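Local atomic coordinates of esterase LipW (Mycobacterium marinum, PDB entry 3QH4), a protein that probably hydrolyses ester bonds, as an alpha/beta-hydrolase with a strict choice of substrate. Residues V12-P17 and S206-T211; P74-R79 and T103-C108; A112-C117 and T299-F304; D258-E263 and A286-D291. One frame throughout, in Å; residues are numbered along the deposited sequence.

Interaction 1. Residues V12-P17 and S206-T211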
# COMPACT_ATOMS: atom_id res chain seq x y z
N VAL A 12 -22.30 5.55 7.43
CA VAL A 12 -22.37 6.05 6.05
C VAL A 12 -22.70 7.54 5.98
O VAL A 12 -22.32 8.22 5.02
CB VAL A 12 -23.29 5.19 5.15
CG1 VAL A 12 -22.81 3.76 5.17
CG2 VAL A 12 -24.73 5.31 5.57
N ASP A 13 -23.39 8.04 7.00
CA ASP A 13 -23.74 9.46 7.08
C ASP A 13 -22.50 10.34 7.20
O ASP A 13 -22.56 11.55 6.92
CB ASP A 13 -24.72 9.74 8.24
CG ASP A 13 -24.15 9.40 9.63
OD1 ASP A 13 -23.56 8.32 9.81
OD2 ASP A 13 -24.32 10.26 10.55
N ARG A 14 -21.37 9.74 7.61
CA ARG A 14 -20.15 10.51 7.81
C ARG A 14 -19.29 10.56 6.55
O ARG A 14 -18.21 11.14 6.55
CB ARG A 14 -19.37 9.95 9.00
CG ARG A 14 -20.14 10.28 10.31
CD ARG A 14 -19.57 9.63 11.52
NE ARG A 14 -18.28 10.19 11.93
CZ ARG A 14 -17.51 9.61 12.85
NH1 ARG A 14 -17.91 8.46 13.44
NH2 ARG A 14 -16.34 10.14 13.16
N LEU A 15 -19.80 9.97 5.46
CA LEU A 15 -19.06 9.96 4.18
C LEU A 15 -19.65 11.00 3.26
O LEU A 15 -20.84 11.28 3.32
CB LEU A 15 -19.18 8.59 3.50
CG LEU A 15 -18.70 7.38 4.31
CD1 LEU A 15 -18.85 6.10 3.54
CD2 LEU A 15 -17.23 7.60 4.70
N ASP A 16 -18.80 11.55 2.39
CA ASP A 16 -19.26 12.40 1.31
C ASP A 16 -20.36 11.67 0.52
O ASP A 16 -20.22 10.48 0.21
CB ASP A 16 -18.08 12.73 0.38
CG ASP A 16 -18.44 13.79 -0.66
OD1 ASP A 16 -19.20 13.48 -1.59
OD2 ASP A 16 -17.95 14.94 -0.53
N PRO A 17 -21.44 12.38 0.14
CA PRO A 17 -22.52 11.71 -0.61
C PRO A 17 -22.03 10.99 -1.89
O PRO A 17 -22.55 9.95 -2.24
CB PRO A 17 -23.49 12.83 -0.98
CG PRO A 17 -23.11 14.01 -0.16
CD PRO A 17 -21.78 13.77 0.52
N SER A 206 -12.37 0.05 16.94
CA SER A 206 -13.65 -0.28 17.59
C SER A 206 -14.77 0.62 17.07
O SER A 206 -15.88 0.16 16.78
CB SER A 206 -13.49 -0.19 19.11
OG SER A 206 -12.40 -1.03 19.55
N GLU A 207 -14.50 1.92 16.96
CA GLU A 207 -15.52 2.83 16.47
C GLU A 207 -15.98 2.42 15.07
O GLU A 207 -17.19 2.43 14.76
CB GLU A 207 -14.95 4.25 16.40
CG GLU A 207 -15.98 5.25 15.88
CD GLU A 207 -15.51 6.68 15.89
OE1 GLU A 207 -14.30 6.93 16.03
OE2 GLU A 207 -16.38 7.56 15.67
N PHE A 208 -15.01 2.10 14.22
CA PHE A 208 -15.30 1.72 12.86
C PHE A 208 -15.25 0.20 12.69
O PHE A 208 -14.68 -0.32 11.73
CB PHE A 208 -14.36 2.46 11.90
CG PHE A 208 -14.44 3.95 12.03
CD1 PHE A 208 -15.68 4.59 12.03
CD2 PHE A 208 -13.29 4.71 12.19
CE1 PHE A 208 -15.77 6.00 12.17
CE2 PHE A 208 -13.35 6.10 12.31
CZ PHE A 208 -14.59 6.74 12.31
N ARG A 209 -15.90 -0.51 13.63
CA ARG A 209 -15.98 -1.95 13.59
C ARG A 209 -16.74 -2.39 12.35
O ARG A 209 -16.62 -3.55 11.96
CB ARG A 209 -16.71 -2.50 14.84
CG ARG A 209 -18.15 -1.95 15.05
CD ARG A 209 -18.76 -2.37 16.40
NE ARG A 209 -18.17 -1.59 17.51
CZ ARG A 209 -18.59 -1.62 18.78
NH1 ARG A 209 -19.59 -2.43 19.17
NH2 ARG A 209 -18.02 -0.83 19.67
N ALA A 210 -17.51 -1.48 11.73
CA ALA A 210 -18.46 -1.96 10.67
C ALA A 210 -18.71 -0.98 9.55
O ALA A 210 -19.76 -1.00 8.88
CB ALA A 210 -19.77 -2.42 11.33
N THR A 211 -17.73 -0.13 9.33
CA THR A 211 -17.75 0.76 8.18
C THR A 211 -17.74 -0.03 6.85
O THR A 211 -17.28 -1.19 6.79
CB THR A 211 -16.49 1.68 8.22
OG1 THR A 211 -15.33 0.92 8.61
CG2 THR A 211 -16.71 2.80 9.22
O HOH W 1 -14.28 9.41 14.54
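Arg14 and Glu207 illustrate how a salt bridge can be doubled by water. The direct bond runs from Arg14 NH1 to Glu207 OE2, 2.9 Å long and nearly straight at the hydrogen (166°). The acceptor lies close to the guanidinium plane, whereas the nitrogen sits above the carboxylate plane rather than in it, the two flat groups being turned 36° against each other. A second, indirect link passes through water 1, which accepts from Arg14 NH2 at 2.6 Å and donates to Glu207 OE1 at 2.9 Å, so that both terminal nitrogens and both carboxylate oxygens are engaged.

In the alpha/beta-hydrolase fold of this protein the contact joins an N-terminal 3-10 turn to the end of helix 203-207, out toward the surface. Glu207 belongs to that helix and holds CG anti to its backbone N (chi1 179°), from where the extended chain carries the carboxylate out to the arginine. Glu207 OE1 also has a long, weak ion pair with Arg261.

The remaining interaction is packing against an aromatic ring. Arg14 NH1 comes to 3.5 Å from Phe208 CE1, approaching the buried phenylalanine at the edge of its ring and not over a face. One face of that ring is instead met by Glu207 CG, its own neighbour in the chain, 3.8 Å above the plane and offset toward the rim.

Interaction 2. Residues P74-R79 and T103-C108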
# COMPACT_ATOMS: atom_id res chain seq x y z
N PRO A 74 6.36 -12.14 -9.69
CA PRO A 74 6.00 -11.26 -10.82
C PRO A 74 6.01 -9.80 -10.39
O PRO A 74 5.77 -9.49 -9.21
CB PRO A 74 4.58 -11.67 -11.18
CG PRO A 74 4.42 -13.07 -10.57
CD PRO A 74 5.25 -13.02 -9.31
N VAL A 75 6.34 -8.94 -11.33
CA VAL A 75 6.34 -7.50 -11.11
C VAL A 75 5.68 -6.82 -12.30
O VAL A 75 5.63 -7.37 -13.41
CB VAL A 75 7.76 -6.92 -10.88
CG1 VAL A 75 8.35 -7.41 -9.53
CG2 VAL A 75 8.70 -7.23 -12.06
N ARG A 76 5.16 -5.62 -12.05
CA ARG A 76 4.72 -4.75 -13.14
C ARG A 76 5.55 -3.48 -13.07
O ARG A 76 5.64 -2.84 -12.03
CB ARG A 76 3.23 -4.44 -13.05
CG ARG A 76 2.74 -3.52 -14.21
CD ARG A 76 1.23 -3.60 -14.37
NE ARG A 76 0.79 -4.94 -14.78
CZ ARG A 76 -0.46 -5.38 -14.68
NH1 ARG A 76 -1.43 -4.61 -14.19
NH2 ARG A 76 -0.74 -6.62 -15.10
N ILE A 77 6.16 -3.12 -14.20
CA ILE A 77 7.04 -1.97 -14.21
C ILE A 77 6.38 -0.84 -14.99
O ILE A 77 6.00 -1.02 -16.16
CB ILE A 77 8.42 -2.32 -14.79
CG1 ILE A 77 9.00 -3.54 -14.07
CG2 ILE A 77 9.39 -1.12 -14.65
CD1 ILE A 77 10.27 -4.10 -14.72
N TYR A 78 6.28 0.32 -14.34
CA TYR A 78 5.68 1.52 -14.92
C TYR A 78 6.79 2.52 -15.15
O TYR A 78 7.60 2.75 -14.26
CB TYR A 78 4.66 2.12 -13.93
CG TYR A 78 3.55 1.19 -13.51
CD1 TYR A 78 3.77 0.19 -12.56
CD2 TYR A 78 2.27 1.33 -14.04
CE1 TYR A 78 2.75 -0.65 -12.16
CE2 TYR A 78 1.23 0.52 -13.65
CZ TYR A 78 1.48 -0.47 -12.70
OH TYR A 78 0.46 -1.27 -12.31
N ARG A 79 6.89 3.08 -16.37
CA ARG A 79 7.96 4.04 -16.62
C ARG A 79 7.35 5.34 -17.18
O ARG A 79 6.70 5.34 -18.25
CB ARG A 79 9.04 3.47 -17.54
CG ARG A 79 9.78 2.23 -16.97
CD ARG A 79 10.76 1.72 -18.00
NE ARG A 79 11.74 0.78 -17.47
CZ ARG A 79 11.62 -0.54 -17.54
NH1 ARG A 79 10.53 -1.09 -18.07
NH2 ARG A 79 12.59 -1.32 -17.05
N THR A 103 -4.59 -4.77 -9.02
CA THR A 103 -5.39 -4.23 -7.90
C THR A 103 -5.24 -2.72 -7.77
O THR A 103 -6.24 -1.97 -7.80
CB THR A 103 -5.02 -4.90 -6.60
OG1 THR A 103 -5.20 -6.33 -6.74
CG2 THR A 103 -5.87 -4.31 -5.44
N ASP A 104 -3.99 -2.28 -7.63
CA ASP A 104 -3.65 -0.87 -7.44
C ASP A 104 -2.98 -0.33 -8.70
O ASP A 104 -2.13 0.57 -8.65
CB ASP A 104 -2.69 -0.72 -6.25
CG ASP A 104 -3.41 -0.83 -4.91
OD1 ASP A 104 -4.66 -0.85 -4.88
OD2 ASP A 104 -2.70 -0.83 -3.89
N HIS A 105 -3.36 -0.88 -9.86
CA HIS A 105 -2.80 -0.40 -11.15
C HIS A 105 -3.02 1.12 -11.32
O HIS A 105 -2.09 1.82 -11.72
CB HIS A 105 -3.45 -1.22 -12.27
CG HIS A 105 -2.95 -0.92 -13.65
ND1 HIS A 105 -1.69 -1.27 -14.09
CD2 HIS A 105 -3.59 -0.39 -14.72
CE1 HIS A 105 -1.56 -0.91 -15.36
NE2 HIS A 105 -2.70 -0.39 -15.77
N ARG A 106 -4.21 1.62 -11.01
CA ARG A 106 -4.49 3.05 -11.16
C ARG A 106 -3.53 3.86 -10.28
O ARG A 106 -2.95 4.84 -10.74
CB ARG A 106 -5.94 3.38 -10.81
CG ARG A 106 -6.29 4.87 -10.97
CD ARG A 106 -6.15 5.39 -12.40
NE ARG A 106 -6.65 6.77 -12.53
CZ ARG A 106 -7.93 7.10 -12.71
NH1 ARG A 106 -8.89 6.16 -12.75
NH2 ARG A 106 -8.26 8.39 -12.80
N GLN A 107 -3.39 3.46 -9.01
CA GLN A 107 -2.49 4.15 -8.10
C GLN A 107 -1.07 4.22 -8.67
O GLN A 107 -0.41 5.26 -8.58
CB GLN A 107 -2.52 3.46 -6.73
CG GLN A 107 -1.40 3.84 -5.69
CD GLN A 107 -1.60 5.25 -5.08
OE1 GLN A 107 -2.08 5.38 -3.95
NE2 GLN A 107 -1.19 6.28 -5.81
N CYS A 108 -0.60 3.10 -9.25
CA CYS A 108 0.76 3.03 -9.79
C CYS A 108 0.90 3.98 -10.97
O CYS A 108 1.93 4.67 -11.08
CB CYS A 108 1.13 1.59 -10.19
SG CYS A 108 1.39 0.53 -8.73
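Strand 72-79 belongs to the mixed sheet at the heart of the alpha/beta-hydrolase fold, and this contact is where its side chains meet the first turn of helix 105-115. Tyr78 does most of the work. Its hydroxyl OH reaches His105 ND1 at 2.8 Å in a hydrogen bond for which either group could be the donor; the oxygen lies at the edge of the imidazole, near its plane. The two rings are oblique to one another, with planes at 45°. His105 brings its ring to the strand by placing CG anti to the backbone N (chi1 -177°), while its other nitrogen, NE2, is hydrogen-bonded to Thr53.

One turn further along the helix, Cys108 rests on a face of the tyrosine. Its CB stands 3.5 Å from the centroid of the Tyr78 ring, only 20° off the normal, a CH-pi contact; SG lies farther out, 4.5 Å from that centroid, in an oblique sulfur-aromatic approach. Arg76 crosses the histidine at about a right angle, its CD 3.7 Å from His105 ND1 and its guanidinium plane perpendicular to the imidazole, but its charge is answered elsewhere, by salt bridges to Asp62 and Asp102.

With Cys108 against the ring and His105 holding the hydroxyl, Tyr78 is probably restrained both in its rotation and at its polar end. Bonded at both nitrogens, the buried imidazole should likewise be restrained from flipping.

Interaction 3. Residues A112-C117 and T299-F304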
# COMPACT_ATOMS: atom_id res chain seq x y z
N ALA A 112 3.58 7.13 -11.08
CA ALA A 112 4.62 7.21 -12.12
C ALA A 112 4.52 8.54 -12.86
O ALA A 112 5.51 9.24 -13.04
CB ALA A 112 4.48 6.04 -13.10
N ARG A 113 3.32 8.88 -13.30
CA ARG A 113 3.10 10.03 -14.16
C ARG A 113 3.33 11.34 -13.38
O ARG A 113 4.07 12.24 -13.83
CB ARG A 113 1.68 10.01 -14.71
CG ARG A 113 1.33 11.27 -15.50
CD ARG A 113 -0.02 11.12 -16.17
NE ARG A 113 -1.12 11.13 -15.21
CZ ARG A 113 -1.73 12.22 -14.76
NH1 ARG A 113 -1.33 13.44 -15.16
NH2 ARG A 113 -2.73 12.10 -13.89
N ARG A 114 2.71 11.42 -12.20
CA ARG A 114 2.75 12.66 -11.45
C ARG A 114 4.09 12.96 -10.79
O ARG A 114 4.50 14.13 -10.68
CB ARG A 114 1.62 12.71 -10.43
CG ARG A 114 0.21 12.76 -11.07
CD ARG A 114 -0.81 12.75 -9.97
NE ARG A 114 -2.14 12.37 -10.44
CZ ARG A 114 -3.22 13.14 -10.34
NH1 ARG A 114 -3.12 14.37 -9.82
NH2 ARG A 114 -4.40 12.67 -10.74
N ALA A 115 4.78 11.91 -10.34
CA ALA A 115 6.10 12.08 -9.72
C ALA A 115 7.23 12.00 -10.74
O ALA A 115 8.38 12.17 -10.36
CB ALA A 115 6.31 11.01 -8.65
N ARG A 116 6.90 11.71 -12.01
CA ARG A 116 7.91 11.55 -13.08
C ARG A 116 8.95 10.51 -12.68
O ARG A 116 10.11 10.82 -12.51
CB ARG A 116 8.57 12.90 -13.45
CG ARG A 116 7.53 13.94 -13.88
CD ARG A 116 8.13 15.31 -14.30
NE ARG A 116 8.85 15.99 -13.21
CZ ARG A 116 8.31 16.48 -12.09
NH1 ARG A 116 7.00 16.40 -11.82
NH2 ARG A 116 9.11 17.07 -11.20
N CYS A 117 8.52 9.26 -12.59
CA CYS A 117 9.39 8.21 -12.10
C CYS A 117 8.97 6.86 -12.66
O CYS A 117 7.99 6.75 -13.43
CB CYS A 117 9.38 8.15 -10.55
SG CYS A 117 7.75 7.59 -9.85
N THR A 299 -11.52 14.43 -4.08
CA THR A 299 -10.71 14.04 -2.93
C THR A 299 -9.63 13.01 -3.30
O THR A 299 -8.48 13.13 -2.85
CB THR A 299 -11.59 13.56 -1.75
OG1 THR A 299 -12.38 14.66 -1.29
CG2 THR A 299 -10.75 13.05 -0.60
N SER A 300 -10.02 12.03 -4.11
CA SER A 300 -9.07 11.05 -4.64
C SER A 300 -8.02 11.72 -5.49
O SER A 300 -6.84 11.40 -5.40
CB SER A 300 -9.81 9.97 -5.45
OG SER A 300 -10.81 9.38 -4.60
N GLN A 301 -8.45 12.69 -6.31
CA GLN A 301 -7.48 13.41 -7.13
C GLN A 301 -6.51 14.23 -6.30
O GLN A 301 -5.32 14.30 -6.63
CB GLN A 301 -8.20 14.29 -8.17
CG GLN A 301 -8.92 13.45 -9.23
CD GLN A 301 -7.93 12.84 -10.26
OE1 GLN A 301 -7.13 13.57 -10.86
NE2 GLN A 301 -7.99 11.52 -10.44
N ARG A 302 -7.01 14.85 -5.23
CA ARG A 302 -6.12 15.58 -4.32
C ARG A 302 -5.11 14.63 -3.66
O ARG A 302 -3.96 15.02 -3.46
CB ARG A 302 -6.92 16.35 -3.26
CG ARG A 302 -7.57 17.63 -3.81
CD ARG A 302 -8.09 18.53 -2.65
NE ARG A 302 -9.31 17.99 -2.08
CZ ARG A 302 -10.54 18.36 -2.46
NH1 ARG A 302 -11.60 17.79 -1.91
NH2 ARG A 302 -10.69 19.27 -3.42
N LEU A 303 -5.54 13.42 -3.31
CA LEU A 303 -4.60 12.40 -2.82
C LEU A 303 -3.49 12.13 -3.85
O LEU A 303 -2.30 12.21 -3.51
CB LEU A 303 -5.34 11.07 -2.46
CG LEU A 303 -4.32 9.95 -2.15
CD1 LEU A 303 -3.69 10.13 -0.79
CD2 LEU A 303 -5.03 8.58 -2.26
N PHE A 304 -3.88 11.81 -5.09
CA PHE A 304 -2.90 11.51 -6.16
C PHE A 304 -1.93 12.69 -6.35
O PHE A 304 -0.74 12.49 -6.53
CB PHE A 304 -3.58 11.15 -7.48
CG PHE A 304 -4.47 9.90 -7.42
CD1 PHE A 304 -4.13 8.80 -6.62
CD2 PHE A 304 -5.63 9.83 -8.19
CE1 PHE A 304 -4.97 7.66 -6.59
CE2 PHE A 304 -6.46 8.72 -8.17
CZ PHE A 304 -6.12 7.60 -7.39
O HOH W 2 -6.34 10.67 -12.73
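The C-terminal end of helix 105-115 faces helix 298-315, and the backbones come nearest at Arg114 and Phe304, whose CA atoms are 7.8 Å apart. Both helices belong to the alpha/beta-hydrolase fold, and at this point one long side chain bridges them. Arg114 has CG anti to the carbonyl carbon, beside the backbone N, and then runs extended from CG to NE, a shape that carries the guanidinium across to the second helix.

There one face of the guanidinium lies on the CB of Phe304, which sits 3.4 Å above its plane, over its centre, while CD of Arg114 approaches the backbone O of Phe304 at 3.5 Å. The aromatic ring itself is turned by 50° from the guanidinium and leads away, toward Gln107 and Glu110 of helix 105-115.

At the edge of the same group, Arg114 NH2 donates to Gln301 OE1 at 2.9 Å. The acceptor lies in the guanidinium plane, yet the nitrogen stands 45° out of the amide plane, not on a carbonyl lone pair. A bend at chi2 (-76°) folds the Gln301 chain to present its amide there. Arg114 NE has a salt bridge to Glu110 within its own helix, so the positive group is gripped from two helices at once, which probably helps to hold its plane against Phe304 CB.

Water 2 is shared by the two side chains: it accepts from Gln301 NE2 at 2.9 Å, and more weakly from Arg114 NH2 at 3.4 Å.

Interaction 4. Residues D258-E263 and A286-D291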
# COMPACT_ATOMS: atom_id res chain seq x y z
N ASP A 258 -12.13 5.44 8.93
CA ASP A 258 -11.27 4.31 8.56
C ASP A 258 -10.77 3.72 9.88
O ASP A 258 -10.20 4.45 10.70
CB ASP A 258 -10.12 4.84 7.70
CG ASP A 258 -9.18 3.72 7.17
OD1 ASP A 258 -9.00 2.69 7.85
OD2 ASP A 258 -8.58 3.91 6.08
N PRO A 259 -10.98 2.41 10.08
CA PRO A 259 -10.46 1.82 11.32
C PRO A 259 -8.96 2.04 11.54
O PRO A 259 -8.54 2.06 12.70
CB PRO A 259 -10.81 0.32 11.17
CG PRO A 259 -10.76 0.10 9.63
CD PRO A 259 -11.47 1.38 9.14
N PHE A 260 -8.16 2.22 10.48
CA PHE A 260 -6.71 2.39 10.64
C PHE A 260 -6.31 3.83 10.95
O PHE A 260 -5.14 4.11 11.14
CB PHE A 260 -5.99 1.88 9.39
CG PHE A 260 -6.33 0.45 9.08
CD1 PHE A 260 -5.96 -0.57 9.97
CD2 PHE A 260 -7.04 0.14 7.95
CE1 PHE A 260 -6.35 -1.92 9.69
CE2 PHE A 260 -7.41 -1.18 7.68
CZ PHE A 260 -7.07 -2.19 8.54
N ARG A 261 -7.29 4.72 11.07
CA ARG A 261 -6.95 6.13 11.25
C ARG A 261 -6.09 6.36 12.50
O ARG A 261 -5.11 7.09 12.46
CB ARG A 261 -8.23 6.96 11.37
CG ARG A 261 -7.95 8.44 11.71
CD ARG A 261 -9.23 9.08 12.19
NE ARG A 261 -9.64 8.68 13.53
CZ ARG A 261 -10.90 8.74 13.94
NH1 ARG A 261 -11.86 9.09 13.08
NH2 ARG A 261 -11.23 8.43 15.19
N ASP A 262 -6.49 5.79 13.64
CA ASP A 262 -5.72 6.13 14.86
C ASP A 262 -4.29 5.58 14.85
O ASP A 262 -3.36 6.23 15.34
CB ASP A 262 -6.46 5.64 16.12
CG ASP A 262 -7.71 6.47 16.41
OD1 ASP A 262 -8.03 7.43 15.65
OD2 ASP A 262 -8.39 6.15 17.40
N GLU A 263 -4.11 4.38 14.31
CA GLU A 263 -2.72 3.87 14.28
C GLU A 263 -1.87 4.71 13.31
O GLU A 263 -0.68 4.89 13.53
CB GLU A 263 -2.69 2.37 13.98
CG GLU A 263 -3.11 1.95 12.59
CD GLU A 263 -3.67 0.54 12.60
OE1 GLU A 263 -3.06 -0.32 11.94
OE2 GLU A 263 -4.69 0.30 13.30
N ALA A 286 -14.16 10.40 4.19
CA ALA A 286 -13.63 9.34 3.34
C ALA A 286 -13.35 8.07 4.16
O ALA A 286 -12.76 8.12 5.23
CB ALA A 286 -12.31 9.83 2.65
N CYS A 287 -13.76 6.93 3.61
CA CYS A 287 -13.53 5.59 4.20
C CYS A 287 -12.30 4.94 3.62
O CYS A 287 -11.72 5.44 2.65
CB CYS A 287 -14.77 4.70 3.94
SG CYS A 287 -15.07 4.35 2.18
N HIS A 288 -11.86 3.83 4.22
CA HIS A 288 -10.74 3.10 3.62
C HIS A 288 -11.03 2.75 2.16
O HIS A 288 -12.13 2.31 1.82
CB HIS A 288 -10.53 1.79 4.38
CG HIS A 288 -9.17 1.21 4.18
ND1 HIS A 288 -8.05 1.73 4.78
CD2 HIS A 288 -8.75 0.13 3.46
CE1 HIS A 288 -6.99 1.00 4.46
NE2 HIS A 288 -7.40 0.01 3.67
N GLY A 289 -10.04 2.96 1.31
CA GLY A 289 -10.13 2.56 -0.08
C GLY A 289 -10.83 3.62 -0.92
O GLY A 289 -11.20 3.33 -2.05
N PHE A 290 -10.99 4.85 -0.38
CA PHE A 290 -11.75 5.90 -1.10
C PHE A 290 -11.24 6.17 -2.52
O PHE A 290 -12.05 6.36 -3.44
CB PHE A 290 -11.85 7.22 -0.30
CG PHE A 290 -10.52 7.93 -0.08
CD1 PHE A 290 -9.75 7.65 1.06
CD2 PHE A 290 -10.06 8.91 -1.00
CE1 PHE A 290 -8.55 8.32 1.30
CE2 PHE A 290 -8.87 9.58 -0.79
CZ PHE A 290 -8.10 9.28 0.37
N ASP A 291 -9.92 6.14 -2.70
CA ASP A 291 -9.35 6.47 -4.00
C ASP A 291 -9.48 5.33 -5.00
O ASP A 291 -9.40 5.58 -6.21
CB ASP A 291 -7.89 6.90 -3.88
CG ASP A 291 -7.03 5.83 -3.23
OD1 ASP A 291 -7.33 5.45 -2.08
OD2 ASP A 291 -6.11 5.32 -3.90
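Two N-H groups grip the carboxylate of Asp258, one at each oxygen. The shorter bond, at 2.6 Å, comes from His288 ND1 to Asp258 OD2. The nitrogen approaches on the syn side, 28° out of the carboxylate plane; the oxygen in turn lies almost exactly in the imidazole plane, and the planes of carboxylate and ring are perpendicular. Asp258 OD1 accepts from the backbone N of Phe260 at 2.8 Å, a capping bond inside the type I turn that leads into helix 261-273. Asp258 holds CG anti to its backbone N (chi1 -177°), and His288 does likewise, which turns the two side chains toward each other from the loops that follow strands 250-255 and 278-283.

Phe260 meets the histidine over one face. Its edge points at the imidazole in an offset edge-to-face pair with centroids 5.2 Å apart and planes at 63°; the closest approach is Phe260 CD2 to His288 CE1, 3.6 Å. Ala219 and Met222 of helix 216-227 touch the same phenylalanine, joining the site to that helix.

The far nitrogen, His288 NE2, is hydrogen-bonded to Ser166 OG, on what appears to be the nucleophile elbow. The row Ser166, His288, Asp258 is consistent with the catalytic triad of alpha/beta-hydrolases, although the roles are inferred from the geometry. With ND1 donating to the carboxylate and a ring packed on one face, the imidazole is probably held in one orientation, and NE2 is directed at the serine hydroxyl, as a charge relay would need.

Interactions 2 and 4 are buried, on opposite sides of the chain's centre, whereas interactions 1 and 3 are only partly buried and each takes in a water. Chemistry follows place: the buried pair rests on histidines held by a hydroxyl or a carboxylate and packed with aromatic rings, the outer pair on arginines reaching across. Interactions 2 and 3 share helix 105-115, near its start and its end, and Tyr78 CB touches Ala112 CB at 4.0 Å. Interaction 4 joins its neighbours: Phe208 of interaction 1 packs on Asp258 and Arg261, while Ser300, Leu303 and Phe304 of interaction 3 lie against Asp291, on the helix that follows His288.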